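PDB 4MY0: GCN5-related N-acetyltransferase from Kribbella flavida, which binds acetyl-CoA and probably transfers its acetyl group to an amine, possibly of an aminoglycoside, as expected of a GCN5-related N-acetyltransferase. Local coordinates for residues E15-D20 and D60-A65; F205-E210 and V214-S219; D226-H231 and R237-T242; P288-A293 and A350-T355; W320-A325 and G329-S334. All blocks are in the same frame, centred on the assembly; numbering follows the deposited sequence.

Interaction 1 of 5, residues E15-D20 and D60-A65; sequences ETQLDD and DEVVAA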
# COMPACT_ATOMS: atom_id res chain seq x y z
N GLU C 15 14.29 8.53 -42.72
CA GLU C 15 15.22 8.70 -41.61
C GLU C 15 15.17 10.11 -41.00
O GLU C 15 15.30 10.27 -39.78
CB GLU C 15 16.65 8.36 -42.06
CG GLU C 15 17.70 8.47 -40.97
CD GLU C 15 18.93 7.61 -41.23
OE1 GLU C 15 19.01 7.00 -42.32
OE2 GLU C 15 19.80 7.55 -40.35
N THR C 16 14.96 11.12 -41.84
CA THR C 16 14.91 12.50 -41.36
C THR C 16 13.58 12.84 -40.66
O THR C 16 13.47 13.87 -40.00
CB THR C 16 15.13 13.50 -42.52
OG1 THR C 16 14.11 13.34 -43.50
CG2 THR C 16 16.50 13.28 -43.17
N GLN C 17 12.58 11.98 -40.80
CA GLN C 17 11.29 12.18 -40.13
C GLN C 17 11.23 11.51 -38.76
O GLN C 17 10.20 11.59 -38.09
CB GLN C 17 10.13 11.66 -40.99
CG GLN C 17 9.86 12.47 -42.27
CD GLN C 17 8.77 11.84 -43.14
OE1 GLN C 17 8.80 10.64 -43.42
NE2 GLN C 17 7.81 12.65 -43.57
N LEU C 18 12.31 10.85 -38.34
CA LEU C 18 12.29 10.09 -37.10
C LEU C 18 12.13 11.00 -35.87
O LEU C 18 11.40 10.65 -34.92
CB LEU C 18 13.52 9.18 -36.98
CG LEU C 18 13.53 7.98 -37.93
CD1 LEU C 18 14.77 7.11 -37.72
CD2 LEU C 18 12.25 7.15 -37.77
N ASP C 19 12.78 12.16 -35.89
CA ASP C 19 12.62 13.14 -34.82
C ASP C 19 11.15 13.53 -34.66
O ASP C 19 10.64 13.67 -33.54
CB ASP C 19 13.47 14.38 -35.10
CG ASP C 19 14.95 14.10 -34.95
OD1 ASP C 19 15.32 13.29 -34.07
OD2 ASP C 19 15.76 14.70 -35.70
N ASP C 20 10.46 13.69 -35.79
CA ASP C 20 9.03 13.99 -35.78
C ASP C 20 8.19 12.83 -35.24
O ASP C 20 7.24 13.03 -34.47
CB ASP C 20 8.55 14.41 -37.17
CG ASP C 20 9.23 15.68 -37.67
OD1 ASP C 20 8.75 16.77 -37.31
OD2 ASP C 20 10.25 15.57 -38.39
N ASP C 60 3.58 18.55 -44.69
CA ASP C 60 4.83 17.85 -44.38
C ASP C 60 5.04 17.62 -42.87
O ASP C 60 6.16 17.37 -42.42
CB ASP C 60 6.04 18.55 -45.01
CG ASP C 60 6.08 20.03 -44.72
OD1 ASP C 60 6.48 20.40 -43.60
OD2 ASP C 60 5.71 20.83 -45.62
N GLU C 61 3.96 17.70 -42.09
CA GLU C 61 4.05 17.37 -40.67
C GLU C 61 3.63 15.90 -40.43
O GLU C 61 2.56 15.47 -40.88
CB GLU C 61 3.15 18.30 -39.85
CG GLU C 61 3.73 18.70 -38.51
CD GLU C 61 4.78 19.79 -38.64
OE1 GLU C 61 4.47 20.87 -39.19
OE2 GLU C 61 5.93 19.57 -38.18
N VAL C 62 4.48 15.14 -39.72
CA VAL C 62 4.14 13.76 -39.36
C VAL C 62 3.06 13.78 -38.29
O VAL C 62 3.20 14.44 -37.27
CB VAL C 62 5.37 12.96 -38.87
CG1 VAL C 62 4.92 11.61 -38.30
CG2 VAL C 62 6.38 12.75 -40.01
N VAL C 63 1.98 13.06 -38.52
CA VAL C 63 0.81 13.14 -37.64
C VAL C 63 0.50 11.75 -37.03
O VAL C 63 -0.20 11.63 -36.01
CB VAL C 63 -0.34 13.74 -38.49
CG1 VAL C 63 -1.68 13.16 -38.16
CG2 VAL C 63 -0.32 15.27 -38.40
N ALA C 64 1.07 10.71 -37.63
CA ALA C 64 0.85 9.33 -37.15
C ALA C 64 1.94 8.40 -37.67
O ALA C 64 2.57 8.67 -38.70
CB ALA C 64 -0.54 8.82 -37.56
N ALA C 65 2.18 7.30 -36.97
CA ALA C 65 3.23 6.37 -37.40
C ALA C 65 3.03 4.98 -36.82
O ALA C 65 2.42 4.83 -35.76
CB ALA C 65 4.63 6.92 -37.02

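Interaction 2 of 5, residues F205-E210 and V214-S219; sequences FAYLAE and VVYNWS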
# COMPACT_ATOMS: atom_id res chain seq x y z
N PHE C 205 21.21 -12.59 -18.39
CA PHE C 205 22.07 -13.66 -17.93
C PHE C 205 21.63 -14.95 -18.62
O PHE C 205 20.54 -15.46 -18.34
CB PHE C 205 21.98 -13.82 -16.40
CG PHE C 205 22.11 -12.51 -15.63
CD1 PHE C 205 22.88 -11.46 -16.12
CD2 PHE C 205 21.44 -12.34 -14.42
CE1 PHE C 205 22.99 -10.25 -15.43
CE2 PHE C 205 21.55 -11.15 -13.71
CZ PHE C 205 22.31 -10.10 -14.22
N ALA C 206 22.45 -15.44 -19.55
CA ALA C 206 22.09 -16.60 -20.37
C ALA C 206 22.97 -17.80 -20.04
O ALA C 206 24.18 -17.66 -19.92
CB ALA C 206 22.22 -16.26 -21.86
N TYR C 207 22.37 -18.98 -19.90
CA TYR C 207 23.11 -20.22 -19.63
C TYR C 207 22.66 -21.30 -20.57
O TYR C 207 21.48 -21.36 -20.93
CB TYR C 207 22.96 -20.65 -18.16
CG TYR C 207 23.56 -19.60 -17.26
CD1 TYR C 207 24.91 -19.60 -17.00
CD2 TYR C 207 22.78 -18.55 -16.77
CE1 TYR C 207 25.49 -18.61 -16.23
CE2 TYR C 207 23.35 -17.56 -15.99
CZ TYR C 207 24.71 -17.59 -15.73
OH TYR C 207 25.31 -16.62 -14.96
N LEU C 208 23.60 -22.16 -20.97
CA LEU C 208 23.35 -23.15 -22.00
C LEU C 208 23.77 -24.54 -21.53
O LEU C 208 24.89 -24.73 -21.03
CB LEU C 208 24.12 -22.79 -23.27
CG LEU C 208 24.09 -23.80 -24.41
CD1 LEU C 208 22.68 -23.92 -24.95
CD2 LEU C 208 25.07 -23.40 -25.50
N ALA C 209 22.88 -25.51 -21.68
CA ALA C 209 23.23 -26.92 -21.48
C ALA C 209 23.21 -27.61 -22.85
O ALA C 209 22.89 -26.97 -23.85
CB ALA C 209 22.25 -27.58 -20.54
N GLU C 210 23.50 -28.90 -22.88
CA GLU C 210 23.49 -29.68 -24.13
C GLU C 210 22.11 -29.66 -24.81
O GLU C 210 22.02 -29.60 -26.05
CB GLU C 210 23.92 -31.12 -23.86
CG GLU C 210 23.97 -32.02 -25.08
CD GLU C 210 24.81 -33.28 -24.84
OE1 GLU C 210 24.86 -33.75 -23.68
OE2 GLU C 210 25.42 -33.78 -25.81
N VAL C 214 18.55 -21.05 -20.54
CA VAL C 214 17.71 -20.13 -19.78
C VAL C 214 18.30 -18.74 -19.92
O VAL C 214 19.54 -18.57 -19.94
CB VAL C 214 17.57 -20.55 -18.30
CG1 VAL C 214 18.92 -20.53 -17.61
CG2 VAL C 214 16.57 -19.64 -17.54
N VAL C 215 17.43 -17.75 -20.06
CA VAL C 215 17.84 -16.36 -20.06
C VAL C 215 17.03 -15.65 -19.00
O VAL C 215 15.80 -15.72 -18.99
CB VAL C 215 17.60 -15.70 -21.42
CG1 VAL C 215 18.13 -14.26 -21.41
CG2 VAL C 215 18.28 -16.52 -22.53
N TYR C 216 17.71 -14.98 -18.08
CA TYR C 216 17.01 -14.25 -17.02
C TYR C 216 17.72 -12.95 -16.66
O TYR C 216 18.81 -12.66 -17.17
CB TYR C 216 16.78 -15.13 -15.79
CG TYR C 216 18.03 -15.55 -15.04
CD1 TYR C 216 18.37 -14.95 -13.84
CD2 TYR C 216 18.84 -16.57 -15.52
CE1 TYR C 216 19.50 -15.34 -13.15
CE2 TYR C 216 19.97 -16.96 -14.84
CZ TYR C 216 20.30 -16.35 -13.65
OH TYR C 216 21.42 -16.77 -12.96
N ASN C 217 17.08 -12.15 -15.81
CA ASN C 217 17.63 -10.85 -15.43
C ASN C 217 16.99 -10.35 -14.14
O ASN C 217 16.04 -10.97 -13.63
CB ASN C 217 17.41 -9.82 -16.55
CG ASN C 217 16.01 -9.90 -17.15
OD1 ASN C 217 15.03 -9.52 -16.51
ND2 ASN C 217 15.92 -10.41 -18.38
N TRP C 218 17.51 -9.25 -13.60
CA TRP C 218 16.94 -8.67 -12.39
C TRP C 218 15.67 -7.90 -12.69
O TRP C 218 15.61 -7.18 -13.68
CB TRP C 218 17.94 -7.72 -11.73
CG TRP C 218 19.08 -8.46 -11.12
CD1 TRP C 218 20.34 -8.62 -11.64
CD2 TRP C 218 19.08 -9.15 -9.86
NE1 TRP C 218 21.11 -9.36 -10.78
CE2 TRP C 218 20.36 -9.69 -9.68
CE3 TRP C 218 18.12 -9.33 -8.86
CZ2 TRP C 218 20.71 -10.43 -8.54
CZ3 TRP C 218 18.46 -10.06 -7.74
CH2 TRP C 218 19.74 -10.60 -7.59
N SER C 219 14.68 -8.04 -11.81
CA SER C 219 13.46 -7.23 -11.88
C SER C 219 13.12 -6.69 -10.48
O SER C 219 12.48 -7.38 -9.69
CB SER C 219 12.31 -8.06 -12.45
OG SER C 219 11.19 -7.26 -12.77

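Interaction 3 of 5, residues D226-H231 and R237-T242; sequences DELVAH and RALWAT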
# COMPACT_ATOMS: atom_id res chain seq x y z
N ASP C 226 13.08 -14.72 -18.79
CA ASP C 226 12.51 -14.34 -20.08
C ASP C 226 12.14 -15.59 -20.87
O ASP C 226 11.16 -15.61 -21.61
CB ASP C 226 13.50 -13.53 -20.92
CG ASP C 226 13.69 -12.11 -20.42
OD1 ASP C 226 12.83 -11.61 -19.65
OD2 ASP C 226 14.71 -11.49 -20.81
N GLU C 227 12.96 -16.63 -20.72
CA GLU C 227 12.73 -17.86 -21.47
C GLU C 227 13.56 -19.00 -20.89
O GLU C 227 14.74 -18.81 -20.58
CB GLU C 227 13.05 -17.67 -22.96
CG GLU C 227 12.76 -18.93 -23.80
CD GLU C 227 12.91 -18.71 -25.31
OE1 GLU C 227 13.63 -17.77 -25.72
OE2 GLU C 227 12.31 -19.49 -26.09
N LEU C 228 12.92 -20.16 -20.75
CA LEU C 228 13.63 -21.38 -20.38
C LEU C 228 13.15 -22.48 -21.31
O LEU C 228 11.95 -22.71 -21.45
CB LEU C 228 13.36 -21.78 -18.93
CG LEU C 228 14.32 -22.84 -18.37
CD1 LEU C 228 14.56 -22.63 -16.87
CD2 LEU C 228 13.81 -24.24 -18.66
N VAL C 229 14.10 -23.15 -21.94
CA VAL C 229 13.80 -24.29 -22.81
C VAL C 229 14.59 -25.49 -22.32
O VAL C 229 15.79 -25.39 -22.06
CB VAL C 229 14.16 -23.97 -24.27
CG1 VAL C 229 14.11 -25.22 -25.14
CG2 VAL C 229 13.23 -22.89 -24.81
N ALA C 230 13.92 -26.62 -22.14
CA ALA C 230 14.62 -27.82 -21.69
C ALA C 230 13.99 -29.07 -22.30
O ALA C 230 12.78 -29.26 -22.23
CB ALA C 230 14.60 -27.90 -20.19
N HIS C 231 14.83 -29.92 -22.88
CA HIS C 231 14.36 -31.14 -23.51
C HIS C 231 14.27 -32.33 -22.55
O HIS C 231 13.51 -33.26 -22.80
CB HIS C 231 15.24 -31.51 -24.71
CG HIS C 231 15.24 -30.47 -25.79
ND1 HIS C 231 16.16 -30.48 -26.82
CD2 HIS C 231 14.44 -29.41 -26.01
CE1 HIS C 231 15.92 -29.46 -27.63
NE2 HIS C 231 14.87 -28.80 -27.16
N ARG C 237 15.73 -29.26 -14.43
CA ARG C 237 16.05 -29.07 -13.03
C ARG C 237 17.29 -28.20 -12.89
O ARG C 237 17.30 -27.24 -12.12
CB ARG C 237 16.23 -30.42 -12.33
CG ARG C 237 14.94 -31.22 -12.21
CD ARG C 237 15.19 -32.59 -11.56
NE ARG C 237 13.94 -33.29 -11.27
CZ ARG C 237 13.17 -33.04 -10.21
NH1 ARG C 237 13.53 -32.11 -9.33
NH2 ARG C 237 12.06 -33.73 -10.01
N ALA C 238 18.32 -28.50 -13.68
CA ALA C 238 19.59 -27.77 -13.63
C ALA C 238 19.44 -26.28 -13.96
O ALA C 238 20.06 -25.43 -13.31
CB ALA C 238 20.63 -28.42 -14.56
N LEU C 239 18.66 -25.98 -14.99
CA LEU C 239 18.51 -24.59 -15.43
C LEU C 239 17.65 -23.80 -14.44
O LEU C 239 17.97 -22.66 -14.12
CB LEU C 239 17.90 -24.53 -16.83
CG LEU C 239 18.76 -25.06 -17.97
CD1 LEU C 239 17.93 -25.12 -19.23
CD2 LEU C 239 19.99 -24.19 -18.20
N TRP C 240 16.56 -24.40 -13.95
CA TRP C 240 15.79 -23.75 -12.88
C TRP C 240 16.65 -23.58 -11.64
O TRP C 240 16.56 -22.57 -10.95
CB TRP C 240 14.52 -24.53 -12.54
CG TRP C 240 13.43 -24.33 -13.54
CD1 TRP C 240 12.93 -25.26 -14.41
CD2 TRP C 240 12.72 -23.11 -13.81
NE1 TRP C 240 11.94 -24.69 -15.20
CE2 TRP C 240 11.81 -23.38 -14.86
CE3 TRP C 240 12.78 -21.82 -13.27
CZ2 TRP C 240 10.95 -22.39 -15.37
CZ3 TRP C 240 11.94 -20.84 -13.78
CH2 TRP C 240 11.03 -21.13 -14.82
N ALA C 241 17.48 -24.57 -11.35
CA ALA C 241 18.32 -24.48 -10.16
C ALA C 241 19.38 -23.39 -10.32
O ALA C 241 19.75 -22.72 -9.35
CB ALA C 241 18.93 -25.84 -9.82
N THR C 242 19.87 -23.19 -11.54
CA THR C 242 20.77 -22.07 -11.84
C THR C 242 20.11 -20.73 -11.50
O THR C 242 20.70 -19.90 -10.80
CB THR C 242 21.19 -22.06 -13.32
OG1 THR C 242 21.78 -23.33 -13.64
CG2 THR C 242 22.21 -20.95 -13.59

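Interaction 4 of 5, residues P288-A293 and A350-T355; sequences PAAIAA and ALYAGT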
# COMPACT_ATOMS: atom_id res chain seq x y z
N PRO C 288 -5.51 -18.52 -47.56
CA PRO C 288 -4.98 -19.78 -48.11
C PRO C 288 -3.52 -20.00 -47.72
O PRO C 288 -3.15 -21.13 -47.40
CB PRO C 288 -5.10 -19.59 -49.63
CG PRO C 288 -6.27 -18.67 -49.79
CD PRO C 288 -6.19 -17.72 -48.59
N ALA C 289 -2.72 -18.94 -47.73
CA ALA C 289 -1.30 -19.08 -47.43
C ALA C 289 -1.07 -19.30 -45.94
O ALA C 289 -0.17 -20.03 -45.55
CB ALA C 289 -0.51 -17.86 -47.92
N ALA C 290 -1.90 -18.67 -45.11
CA ALA C 290 -1.84 -18.90 -43.67
C ALA C 290 -2.18 -20.36 -43.33
O ALA C 290 -1.57 -20.99 -42.45
CB ALA C 290 -2.81 -17.95 -42.94
N ILE C 291 -3.19 -20.90 -44.02
CA ILE C 291 -3.59 -22.28 -43.78
C ILE C 291 -2.50 -23.24 -44.28
O ILE C 291 -2.14 -24.20 -43.59
CB ILE C 291 -4.93 -22.61 -44.48
CG1 ILE C 291 -6.10 -21.95 -43.75
CG2 ILE C 291 -5.10 -24.14 -44.60
CD1 ILE C 291 -6.22 -22.36 -42.25
N ALA C 292 -1.97 -22.95 -45.46
CA ALA C 292 -0.93 -23.79 -46.07
C ALA C 292 0.31 -23.90 -45.19
O ALA C 292 0.98 -24.92 -45.20
CB ALA C 292 -0.56 -23.27 -47.45
N ALA C 293 0.61 -22.84 -44.44
CA ALA C 293 1.83 -22.83 -43.63
C ALA C 293 1.62 -23.34 -42.20
O ALA C 293 2.60 -23.61 -41.49
CB ALA C 293 2.45 -21.44 -43.62
N ALA C 350 -9.71 -15.80 -34.90
CA ALA C 350 -9.90 -16.54 -33.65
C ALA C 350 -9.97 -18.06 -33.90
O ALA C 350 -9.40 -18.85 -33.14
CB ALA C 350 -11.14 -16.05 -32.92
N LEU C 351 -10.67 -18.46 -34.96
CA LEU C 351 -10.73 -19.88 -35.33
C LEU C 351 -9.33 -20.42 -35.65
O LEU C 351 -8.96 -21.51 -35.20
CB LEU C 351 -11.66 -20.07 -36.54
CG LEU C 351 -11.64 -21.45 -37.19
CD1 LEU C 351 -12.23 -22.46 -36.24
CD2 LEU C 351 -12.37 -21.48 -38.55
N TYR C 352 -8.55 -19.64 -36.40
CA TYR C 352 -7.18 -20.00 -36.76
C TYR C 352 -6.33 -20.19 -35.51
O TYR C 352 -5.41 -21.01 -35.49
CB TYR C 352 -6.57 -18.91 -37.64
CG TYR C 352 -5.20 -19.22 -38.21
CD1 TYR C 352 -5.07 -19.79 -39.47
CD2 TYR C 352 -4.03 -18.92 -37.50
CE1 TYR C 352 -3.83 -20.07 -40.01
CE2 TYR C 352 -2.77 -19.19 -38.04
CZ TYR C 352 -2.68 -19.76 -39.30
OH TYR C 352 -1.46 -20.05 -39.87
N ALA C 353 -6.64 -19.41 -34.48
CA ALA C 353 -5.89 -19.46 -33.23
C ALA C 353 -6.34 -20.59 -32.30
O ALA C 353 -5.77 -20.76 -31.23
CB ALA C 353 -5.99 -18.12 -32.50
N GLY C 354 -7.38 -21.33 -32.70
CA GLY C 354 -7.89 -22.42 -31.88
C GLY C 354 -8.98 -22.06 -30.86
O GLY C 354 -9.30 -22.86 -29.99
N THR C 355 -9.56 -20.88 -30.97
CA THR C 355 -10.68 -20.53 -30.09
C THR C 355 -11.87 -21.47 -30.39
O THR C 355 -12.21 -21.68 -31.55
CB THR C 355 -11.08 -19.05 -30.29
OG1 THR C 355 -9.92 -18.23 -30.15
CG2 THR C 355 -12.15 -18.60 -29.28

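Interaction 5 of 5, residues W320-A325 and G329-S334; sequences WHLSVA and GELTPS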
# COMPACT_ATOMS: atom_id res chain seq x y z
N TRP C 320 -14.82 -20.97 -49.38
CA TRP C 320 -13.62 -21.78 -49.46
C TRP C 320 -13.88 -23.17 -48.91
O TRP C 320 -14.76 -23.36 -48.06
CB TRP C 320 -12.52 -21.11 -48.65
CG TRP C 320 -12.12 -19.76 -49.15
CD1 TRP C 320 -12.64 -18.55 -48.75
CD2 TRP C 320 -11.11 -19.46 -50.11
NE1 TRP C 320 -12.02 -17.53 -49.42
CE2 TRP C 320 -11.07 -18.06 -50.26
CE3 TRP C 320 -10.23 -20.24 -50.86
CZ2 TRP C 320 -10.18 -17.43 -51.14
CZ3 TRP C 320 -9.35 -19.61 -51.74
CH2 TRP C 320 -9.33 -18.22 -51.87
N HIS C 321 -13.13 -24.14 -49.40
CA HIS C 321 -13.14 -25.48 -48.83
C HIS C 321 -11.84 -25.72 -48.07
O HIS C 321 -10.74 -25.51 -48.60
CB HIS C 321 -13.33 -26.53 -49.91
CG HIS C 321 -13.26 -27.93 -49.39
ND1 HIS C 321 -14.28 -28.50 -48.66
CD2 HIS C 321 -12.28 -28.87 -49.46
CE1 HIS C 321 -13.94 -29.73 -48.30
NE2 HIS C 321 -12.73 -29.97 -48.78
N LEU C 322 -11.96 -26.14 -46.81
CA LEU C 322 -10.79 -26.47 -46.00
C LEU C 322 -10.59 -27.99 -45.96
O LEU C 322 -11.48 -28.74 -45.56
CB LEU C 322 -10.93 -25.91 -44.59
CG LEU C 322 -9.81 -26.26 -43.60
CD1 LEU C 322 -8.52 -25.53 -43.94
CD2 LEU C 322 -10.24 -25.94 -42.17
N SER C 323 -9.41 -28.43 -46.40
CA SER C 323 -9.04 -29.84 -46.38
C SER C 323 -7.89 -30.02 -45.39
O SER C 323 -6.84 -29.39 -45.54
CB SER C 323 -8.61 -30.30 -47.77
OG SER C 323 -8.47 -31.71 -47.84
N VAL C 324 -8.11 -30.85 -44.37
CA VAL C 324 -7.06 -31.13 -43.39
C VAL C 324 -6.84 -32.62 -43.26
O VAL C 324 -7.79 -33.37 -43.02
CB VAL C 324 -7.42 -30.59 -42.01
CG1 VAL C 324 -6.35 -31.00 -41.01
CG2 VAL C 324 -7.56 -29.06 -42.04
N ALA C 325 -5.60 -33.05 -43.43
CA ALA C 325 -5.24 -34.46 -43.27
C ALA C 325 -3.74 -34.59 -43.03
O ALA C 325 -2.95 -33.87 -43.66
CB ALA C 325 -5.64 -35.26 -44.50
N GLY C 329 -2.79 -28.63 -44.04
CA GLY C 329 -4.07 -28.08 -44.46
C GLY C 329 -4.02 -27.33 -45.78
O GLY C 329 -2.98 -26.77 -46.15
N GLU C 330 -5.14 -27.33 -46.50
CA GLU C 330 -5.26 -26.54 -47.72
C GLU C 330 -6.62 -25.87 -47.81
O GLU C 330 -7.65 -26.47 -47.50
CB GLU C 330 -5.05 -27.41 -48.96
CG GLU C 330 -4.72 -26.61 -50.21
CD GLU C 330 -4.60 -27.47 -51.46
OE1 GLU C 330 -4.14 -26.94 -52.50
OE2 GLU C 330 -4.96 -28.67 -51.41
N LEU C 331 -6.63 -24.62 -48.28
CA LEU C 331 -7.87 -23.87 -48.46
C LEU C 331 -8.06 -23.54 -49.95
O LEU C 331 -7.24 -22.84 -50.54
CB LEU C 331 -7.80 -22.57 -47.66
CG LEU C 331 -9.11 -21.87 -47.31
CD1 LEU C 331 -9.89 -22.71 -46.31
CD2 LEU C 331 -8.81 -20.48 -46.76
N THR C 332 -9.14 -24.05 -50.55
CA THR C 332 -9.40 -23.85 -51.98
C THR C 332 -10.81 -23.30 -52.22
O THR C 332 -11.70 -23.52 -51.40
CB THR C 332 -9.25 -25.17 -52.77
OG1 THR C 332 -10.09 -26.17 -52.18
CG2 THR C 332 -7.80 -25.66 -52.77
N PRO C 333 -11.01 -22.58 -53.34
CA PRO C 333 -12.34 -22.03 -53.65
C PRO C 333 -13.41 -23.10 -53.78
O PRO C 333 -13.13 -24.19 -54.29
CB PRO C 333 -12.12 -21.38 -55.02
CG PRO C 333 -10.67 -21.02 -55.04
CD PRO C 333 -10.00 -22.17 -54.34
N SER C 334 -14.63 -22.80 -53.33
CA SER C 334 -15.75 -23.74 -53.43
C SER C 334 -16.89 -23.15 -54.25
O SER C 334 -17.21 -21.97 -54.10
CB SER C 334 -16.27 -24.11 -52.03
OG SER C 334 -17.40 -24.97 -52.10

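Interaction 1 of 5, residues E15-D20 and D60-A65
V62 meets Q17 and D20 through its CG2 branch and its CB. V62 CG2 lies 3.8 Å from Q17 NE2 and 4.0 Å from both Q17 CB and Q17 CD; the glutamine passes obliquely across the methyl with its extended chain. That chain is laid there by chi1 of -69°, which sets CG beside the backbone N; Q17 OE1 is bonded to the backbone N of T14. D20 adds its methylene, CB to V62 CB at 3.9 Å. Within the first GNAT domain, the contact joins the 3-10 turn 15-17 and the start of helix 18-26 to the first residues of strand 61-75, where a classic beta bulge follows at V63 and A64 opposite V56. Further out the polar ends carry like charge: D20 OD1 and E61 OE2 are 4.1 Å apart, their carboxylate planes turned 56° from each other. R23 probably offsets this, forming a salt bridge with D20 OD1 and a long, weak ion pair with E61 OE2; R162 of a second subunit makes another long, weak pair with E61 OE2.

Interaction 2 of 5, residues F205-E210 and V214-S219
F205 and Y216 face each other as an antiparallel hydrogen-bonded pair, and Y207 with V214 forms the next one. F205 N donates to Y216 O at 2.7 Å, nearly straight at 163°, and Y216 N returns to F205 O at 2.9 Å. Y207 N reaches V214 O at 2.9 Å and V214 N reaches Y207 O at 3.0 Å. All four N-H groups and all four carbonyls of these two pairs are thereby satisfied across the ladder. F205 O and V214 O each also take a CA-H...O contact, from V215 and A206. On the side of the sheet that carries the rings, F205 CB sits over the Y216 face, 4.1 Å from its centroid, and the F205 edge points at that face in a T-shaped pair with planes at 87°. W218 NE1 lies at the F205 edge, 3.5 Å from F205 CE2, but its hydrogen bond goes to A26 O of a third subunit; Y207 OH is hydrogen-bonded to R27 NH2 of that subunit. The result is an antiparallel beta hairpin in the second GNAT domain, with an aromatic cluster of F205, Y216 and W218 at the subunit interface.

Interaction 3 of 5, residues D226-H231 and R237-T242
L228 and L239 mark the nearest backbone approach, their CA atoms 7.7 Å apart, where strand 227-230 and helix 237-242 run nearly antiparallel at 155° with axes 9.1 Å apart. At that spacing no hydrogen bond crosses, and side chains fill the gap. L228 has the largest share of the buried surface. With CG opposite the backbone N (chi1 -166°), CD1 is carried over one face of the W240 indole, 3.5 Å from the centroid of the five-membered ring and 13° off the ring normal: a well-centred CH-pi contact. The same methyl meets L239 CB at 3.8 Å, so it sits between two successive helix residues, while L228 CD2 lies 4.0 Å from W240 NE1. L239 reaches past it with CD1, 3.6 Å from V229 O and 4.4 Å from A230 CB. An alanine in place of W240 would take away the aromatic face and is likely to leave L228 CD1 with a gap beneath it, held on this side mainly by L239. Within the helix, T242 OG1 gives A238 O a second bond at 2.7 Å. The contact belongs to the beta-alpha-beta unit of strand 222-230, helix 233-244 and strand 252-256. V214 of strand 212-219 packs on both L228 and L239, L153 and L257 touch W240, and helix 168-182 meets V229, whose CB points away from helix 233-244.

Interaction 4 of 5, residues P288-A293 and A350-T355
The Y352 ring presents its edge to helix 287-293: A290 O lies there, near the ring plane, and so does I291 CD1. Each meets the same flank, A290 O at 3.5 Å from Y352 CE1 and I291 CD1 at 4.0 Å from Y352 CD1. The isoleucine and tyrosine side chains run alongside one another in opposite senses. A290 adds its methyl, with CB 3.8 Å from Y352 CE1. Beyond the two segments, R294 makes a cation-pi contact with the ring and W75 an edge-to-face one. Y352 bridges the two helices because chi1 of -174° turns CG away from its own backbone N and sends the ring outward to the other helix. At its end, Y352 OH donates to A290 O at 2.7 Å. The hydroxyl stands above the carbonyl plane, 46° out of it, with a C=O...donor angle of 121°. Just after Y352, helix 345-352 closes in a Schellman motif at G354, which has positive phi. The contact thus links two helices of the sterol carrier protein-like domain, away from the acetyl-CoA sites. Chemically, one directed bond gives the buried phenol a partner in a helix carbonyl, and the apolar contacts with A290 CB and I291 CD1 help to set where that phenol lies.

Interaction 5 of 5, residues W320-A325 and G329-S334
W320 can be followed outward along L331, T332 and P333. Its CB touches L331 CG at 3.7 Å and lies equally close to T332 O. CG meets L331 CD2 at 4.1 Å, and that methyl stands over one indole face, nearer the rim than the centre. Farther along, CE3 approaches T332 C at 3.4 Å and P333 N, and CZ3 ends against P333 CD at 3.7 Å. The torsion chi1 of -63°, with CG opposite the carbonyl carbon, lays the indole alongside the partner strand, while NE1 bonds to Q316 O. Replacing W320 by an alanine would probably uncover L331 CD2 and P333 CD, and leave Q316 O without this donor. L331 CD1 turns to its non-hydrogen-bonded partner, 3.8 Å from L322 CB, on the face that packs against helix 287-293.

The backbones form an antiparallel hairpin, strands 318-325 and 328-333 at the edge of the five-stranded sheet of the sterol carrier protein-like domain. H321 and T332 exchange two hydrogen bonds, and S323 and E330 exchange two more. On the face carrying H321 and S323, E303 accepts from H321 NE2 and bonds S323 OG, and D305 bonds H321 ND1 and S334 OG. Two acidic residues thus hold the imidazole at both nitrogens, which would probably favour its protonated form, whereas the face of L322 and L331 is apolar.

Interactions 2 and 3 have centres 8 Å apart: V215 O to D226 N and V215 N to E227 O, both 2.9 Å, probably hydrogen-bond strand 212-219 to strand 222-230. Interactions 4 and 5 form a second pair, 11 Å between centres, where I291 CG2 packs 3.8 Å from L322 CD1 and P288 meets W320; the hairpin of interaction 5 lies in the chain between the two helices of interaction 4. Interaction 1, in the first GNAT domain, has its centre at least 35 Å from the others. The side chain of V62 is about 12 Å from the bound coenzyme A derivative, and that of W218 about 7 Å from an acetyl-CoA; interactions 4 and 5 lie away from both.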